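Local structure of GDP-perosamine synthase (Caulobacter crescentus, 3BN1) at residues C140-I145 with L154-D159; I198-N201 with L205-K208. The protein makes GDP-perosamine by transferring the amino group of L-glutamate to GDP-4-keto-6-deoxy-D-mannose, with pyridoxal 5'-phosphate as cofactor. All blocks are in the same frame, centred on the assembly; numbering follows the deposited sequence.

In the fold
Both contacts pack a helix against the central seven-stranded mixed sheet of the aminotransferase fold, and they follow one another along the chain. Contact 1 belongs to the unit strand 127-130, helix 142-151, strand 155-159; contact 2 joins strand 196-200 to helix 203-213. Strand 179-183 lies between the two strands concerned, parallel to 155-159 and antiparallel to 196-200. The centres are about 17 Å apart and the nearest atoms about 6 Å, without touching. The lead-in to the middle strand ties them together: D178 bonds to V156 and T200, and G174 to E158 and T199. Neither contact contains a residue of the 2-oxoglutarate pocket; both are helix-on-sheet packing.

Contact 1: residues C140-I145 with L154-D159; sequences CDMDPI and LLVIED
In the beta-alpha-beta crossover of strand 127-130, helix 142-151 and strand 155-159, M142 of the first helical turn packs on V156 of the second strand, which runs parallel to the first and next to it in the sheet. Contact is made with the methyl end of the thioether: M142 CE lies 3.8 Å from V156 CG1, and the two side chains run past each other in opposite directions. M142 CG is anti to the carbonyl carbon, and the further bends at chi2 (-63°) and chi3 (-59°) curl the chain so that CE rather than SD reaches the strand. On the valine side, a chi1 of 176° sets CG1 anti to the backbone N and turns this branch to the methionine methyl. V156 also touches L146 and A149 further along the helix. I145 is a looser neighbour, its CG2 4.7 Å from V156 CG1. At the other end of the contact polar chemistry takes over. The buried carboxylate of E158 is gripped by four bonds, OE2 from the backbone N of L176 and G177, OE1 from G174 N and H134 NE2. The ND1 atom of H134 is bonded to C140 N, so this imidazole joins the two segments indirectly. The approach to the methionine is made by an E158 methylene, with M142 CE 4.4 Å from E158 CG.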
loop_
_atom_site.group_PDB
_atom_site.type_symbol
_atom_site.label_atom_id
_atom_site.label_comp_id
_atom_site.label_asym_id
_atom_site.label_seq_id
_atom_site.Cartn_x
_atom_site.Cartn_y
_atom_site.Cartn_z
ATOM N N CYS A 140 -22.831 13.913 -0.051
ATOM C CA CYS A 140 -23.015 15.283 -0.519
ATOM C C CYS A 140 -24.274 15.348 -1.375
ATOM O O CYS A 140 -24.857 14.313 -1.724
ATOM C CB CYS A 140 -21.886 15.636 -1.483
ATOM S SG CYS A 140 -20.238 15.552 -0.702
ATOM N N ASP A 141 -24.693 16.573 -1.696
ATOM C CA ASP A 141 -25.871 16.755 -2.536
ATOM C C ASP A 141 -25.544 16.428 -3.985
ATOM O O ASP A 141 -25.243 17.305 -4.809
ATOM C CB ASP A 141 -26.421 18.176 -2.406
ATOM C CG ASP A 141 -27.904 18.263 -2.836
ATOM O OD1 ASP A 141 -28.553 17.244 -3.156
ATOM O OD2 ASP A 141 -28.461 19.370 -2.808
ATOM N N MET A 142 -25.584 15.139 -4.258
ATOM C CA MET A 142 -25.160 14.592 -5.545
ATOM C C MET A 142 -25.795 15.027 -6.824
ATOM O O MET A 142 -25.125 15.258 -7.818
ATOM C CB MET A 142 -24.992 13.074 -5.496
ATOM C CG MET A 142 -23.977 12.630 -4.471
ATOM S SD MET A 142 -22.288 13.257 -4.855
ATOM C CE MET A 142 -21.941 12.556 -6.527
ATOM N N ASP A 143 -27.113 15.175 -6.789
ATOM C CA ASP A 143 -27.779 15.522 -8.011
ATOM C C ASP A 143 -27.276 16.847 -8.573
ATOM O O ASP A 143 -26.865 16.931 -9.723
ATOM C CB ASP A 143 -29.289 15.425 -7.769
ATOM C CG ASP A 143 -29.801 13.976 -7.749
ATOM O OD1 ASP A 143 -29.002 13.035 -8.057
ATOM O OD2 ASP A 143 -30.999 13.791 -7.433
ATOM N N PRO A 144 -27.232 17.910 -7.793
ATOM C CA PRO A 144 -26.738 19.153 -8.393
ATOM C C PRO A 144 -25.278 19.026 -8.878
ATOM O O PRO A 144 -24.850 19.668 -9.832
ATOM C CB PRO A 144 -26.792 20.168 -7.223
ATOM C CG PRO A 144 -27.519 19.520 -6.169
ATOM C CD PRO A 144 -28.013 18.166 -6.569
ATOM N N ILE A 145 -24.505 18.225 -8.164
ATOM C CA ILE A 145 -23.109 18.129 -8.483
ATOM C C ILE A 145 -22.990 17.346 -9.815
ATOM O O ILE A 145 -22.153 17.640 -10.689
ATOM C CB ILE A 145 -22.399 17.362 -7.340
ATOM C CG1 ILE A 145 -22.458 18.101 -6.004
ATOM C CG2 ILE A 145 -20.994 16.886 -7.784
ATOM C CD1 ILE A 145 -21.723 17.364 -4.867
ATOM N N LEU A 154 -17.444 16.356 -17.076
ATOM C CA LEU A 154 -16.399 16.010 -16.103
ATOM C C LEU A 154 -16.762 14.673 -15.500
ATOM O O LEU A 154 -17.943 14.290 -15.384
ATOM C CB LEU A 154 -16.403 16.990 -14.904
ATOM C CG LEU A 154 -16.244 18.395 -15.507
ATOM C CD1 LEU A 154 -16.517 19.391 -14.494
ATOM C CD2 LEU A 154 -14.833 18.584 -16.084
ATOM N N LEU A 155 -15.737 14.052 -14.957
ATOM C CA LEU A 155 -15.871 12.825 -14.192
ATOM C C LEU A 155 -16.164 13.225 -12.734
ATOM O O LEU A 155 -15.821 14.322 -12.275
ATOM C CB LEU A 155 -14.541 12.085 -14.193
ATOM C CG LEU A 155 -14.198 11.564 -15.605
ATOM C CD1 LEU A 155 -12.732 11.100 -15.633
ATOM C CD2 LEU A 155 -15.166 10.398 -15.844
ATOM N N VAL A 156 -16.775 12.301 -12.003
ATOM C CA VAL A 156 -17.046 12.545 -10.601
ATOM C C VAL A 156 -16.486 11.326 -9.884
ATOM O O VAL A 156 -16.716 10.187 -10.275
ATOM C CB VAL A 156 -18.581 12.719 -10.305
ATOM C CG1 VAL A 156 -18.864 12.872 -8.789
ATOM C CG2 VAL A 156 -19.131 13.933 -11.038
ATOM N N ILE A 157 -15.727 11.563 -8.824
ATOM C CA ILE A 157 -15.255 10.430 -8.083
ATOM C C ILE A 157 -15.619 10.687 -6.636
ATOM O O ILE A 157 -15.233 11.709 -6.047
ATOM C CB ILE A 157 -13.732 10.265 -8.181
ATOM C CG1 ILE A 157 -13.269 9.253 -7.125
ATOM C CG2 ILE A 157 -13.028 11.658 -8.116
ATOM C CD1 ILE A 157 -11.769 9.115 -6.982
ATOM N N GLU A 158 -16.405 9.792 -6.059
ATOM C CA GLU A 158 -16.781 10.016 -4.654
ATOM C C GLU A 158 -15.666 9.532 -3.708
ATOM O O GLU A 158 -15.211 8.349 -3.734
ATOM C CB GLU A 158 -17.989 9.180 -4.282
ATOM C CG GLU A 158 -19.285 9.273 -5.158
ATOM C CD GLU A 158 -20.237 8.067 -4.795
ATOM O OE1 GLU A 158 -20.584 7.938 -3.583
ATOM O OE2 GLU A 158 -20.552 7.225 -5.695
ATOM N N ASP A 159 -15.242 10.425 -2.830
ATOM C CA ASP A 159 -14.360 9.952 -1.753
ATOM C C ASP A 159 -15.382 9.496 -0.711
ATOM O O ASP A 159 -15.918 10.300 0.090
ATOM C CB ASP A 159 -13.521 11.054 -1.123
ATOM C CG ASP A 159 -12.561 10.498 -0.092
ATOM O OD1 ASP A 159 -12.705 9.311 0.313
ATOM O OD2 ASP A 159 -11.614 11.230 0.276
#

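Contact 2: residues I198-N201 with L205-K208; sequences ITTN and LAAK
T200, the last residue of strand 196-200, meets L205 and A206 of helix 203-213, which follows after a very short connection and packs against the central sheet of the aminotransferase fold. The close part is methyl on methyl: T200 CG2 lies 3.8 Å from A206 CB. These two residues also have the nearest CA atoms of the two segments, T200 CA and A206 CA being 6.6 Å apart. L205 crosses the threonine at a slant and brings one branch to the hydroxyl, its CD2 3.9 Å from T200 OG1. The torsion of T200 (chi1 -167°) sets OG1 anti to the backbone N and puts CG2 between N and the carbonyl carbon, which presents both branches to the helix. A206 also rests on H55 and I57 of strand 55-59, and L205 on A72 and M73. The outer side of the same turn is different: A207 and K208 are exposed and make no contact with the strand segment, while N201 starts away from the helix and its OD1 bonds to K54 N. T200 OG1 is hydrogen-bonded to D178 O, just ahead of strand 179-183, and weakly to D202 N, and D202 OD2 in turn bonds to L205 N. The direct contact of T200 with L205 and A206 is therefore nondirectional van der Waals packing, with an indirect polar link to the helix start through D202.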
loop_
_atom_site.group_PDB
_atom_site.type_symbol
_atom_site.label_atom_id
_atom_site.label_comp_id
_atom_site.label_asym_id
_atom_site.label_seq_id
_atom_site.Cartn_x
_atom_site.Cartn_y
_atom_site.Cartn_z
ATOM N N ILE A 198 -12.379 0.282 -4.369
ATOM C CA ILE A 198 -12.940 1.185 -5.401
ATOM C C ILE A 198 -14.205 0.525 -5.957
ATOM O O ILE A 198 -14.181 -0.685 -6.260
ATOM C CB ILE A 198 -11.993 1.409 -6.630
ATOM C CG1 ILE A 198 -10.597 1.811 -6.144
ATOM C CG2 ILE A 198 -12.596 2.420 -7.659
ATOM C CD1 ILE A 198 -9.571 1.756 -7.248
ATOM N N THR A 199 -15.260 1.322 -6.179
ATOM C CA THR A 199 -16.483 0.813 -6.773
ATOM C C THR A 199 -16.770 1.562 -8.077
ATOM O O THR A 199 -16.384 2.718 -8.247
ATOM C CB THR A 199 -17.691 0.892 -5.828
ATOM O OG1 THR A 199 -17.870 2.241 -5.423
ATOM C CG2 THR A 199 -17.525 0.001 -4.605
ATOM N N THR A 200 -17.282 0.809 -9.041
ATOM C CA THR A 200 -17.599 1.346 -10.327
ATOM C C THR A 200 -18.509 0.465 -11.147
ATOM O O THR A 200 -18.603 -0.734 -10.932
ATOM C CB THR A 200 -16.353 1.699 -11.156
ATOM O OG1 THR A 200 -16.760 2.499 -12.276
ATOM C CG2 THR A 200 -15.646 0.417 -11.711
ATOM N N ASN A 201 -19.243 1.086 -12.065
ATOM C CA ASN A 201 -20.078 0.268 -12.934
ATOM C C ASN A 201 -19.418 0.055 -14.289
ATOM O O ASN A 201 -19.759 -0.893 -14.958
ATOM C CB ASN A 201 -21.495 0.832 -13.089
ATOM C CG ASN A 201 -22.390 0.515 -11.864
ATOM O OD1 ASN A 201 -22.534 -0.641 -11.460
ATOM N ND2 ASN A 201 -22.930 1.555 -11.244
ATOM N N LEU A 205 -13.055 0.772 -16.903
ATOM C CA LEU A 205 -12.355 1.464 -15.853
ATOM C C LEU A 205 -11.988 0.414 -14.829
ATOM O O LEU A 205 -10.906 0.465 -14.278
ATOM C CB LEU A 205 -13.234 2.536 -15.235
ATOM C CG LEU A 205 -12.504 3.572 -14.379
ATOM C CD1 LEU A 205 -11.640 4.600 -15.167
ATOM C CD2 LEU A 205 -13.609 4.285 -13.625
ATOM N N ALA A 206 -12.883 -0.530 -14.557
ATOM C CA ALA A 206 -12.545 -1.505 -13.553
ATOM C C ALA A 206 -11.334 -2.312 -14.010
ATOM O O ALA A 206 -10.467 -2.646 -13.205
ATOM C CB ALA A 206 -13.738 -2.430 -13.251
ATOM N N ALA A 207 -11.294 -2.698 -15.292
ATOM C CA ALA A 207 -10.186 -3.547 -15.777
ATOM C C ALA A 207 -8.856 -2.800 -15.641
ATOM O O ALA A 207 -7.842 -3.341 -15.186
ATOM C CB ALA A 207 -10.411 -3.879 -17.240
ATOM N N LYS A 208 -8.885 -1.533 -16.028
ATOM C CA LYS A 208 -7.669 -0.729 -15.984
ATOM C C LYS A 208 -7.197 -0.619 -14.523
ATOM O O LYS A 208 -6.008 -0.598 -14.244
ATOM C CB LYS A 208 -8.018 0.676 -16.471
ATOM C CG LYS A 208 -7.253 1.188 -17.665
ATOM C CD LYS A 208 -8.172 2.046 -18.581
ATOM C CE LYS A 208 -9.461 2.551 -17.888
ATOM N NZ LYS A 208 -10.440 3.347 -18.722
#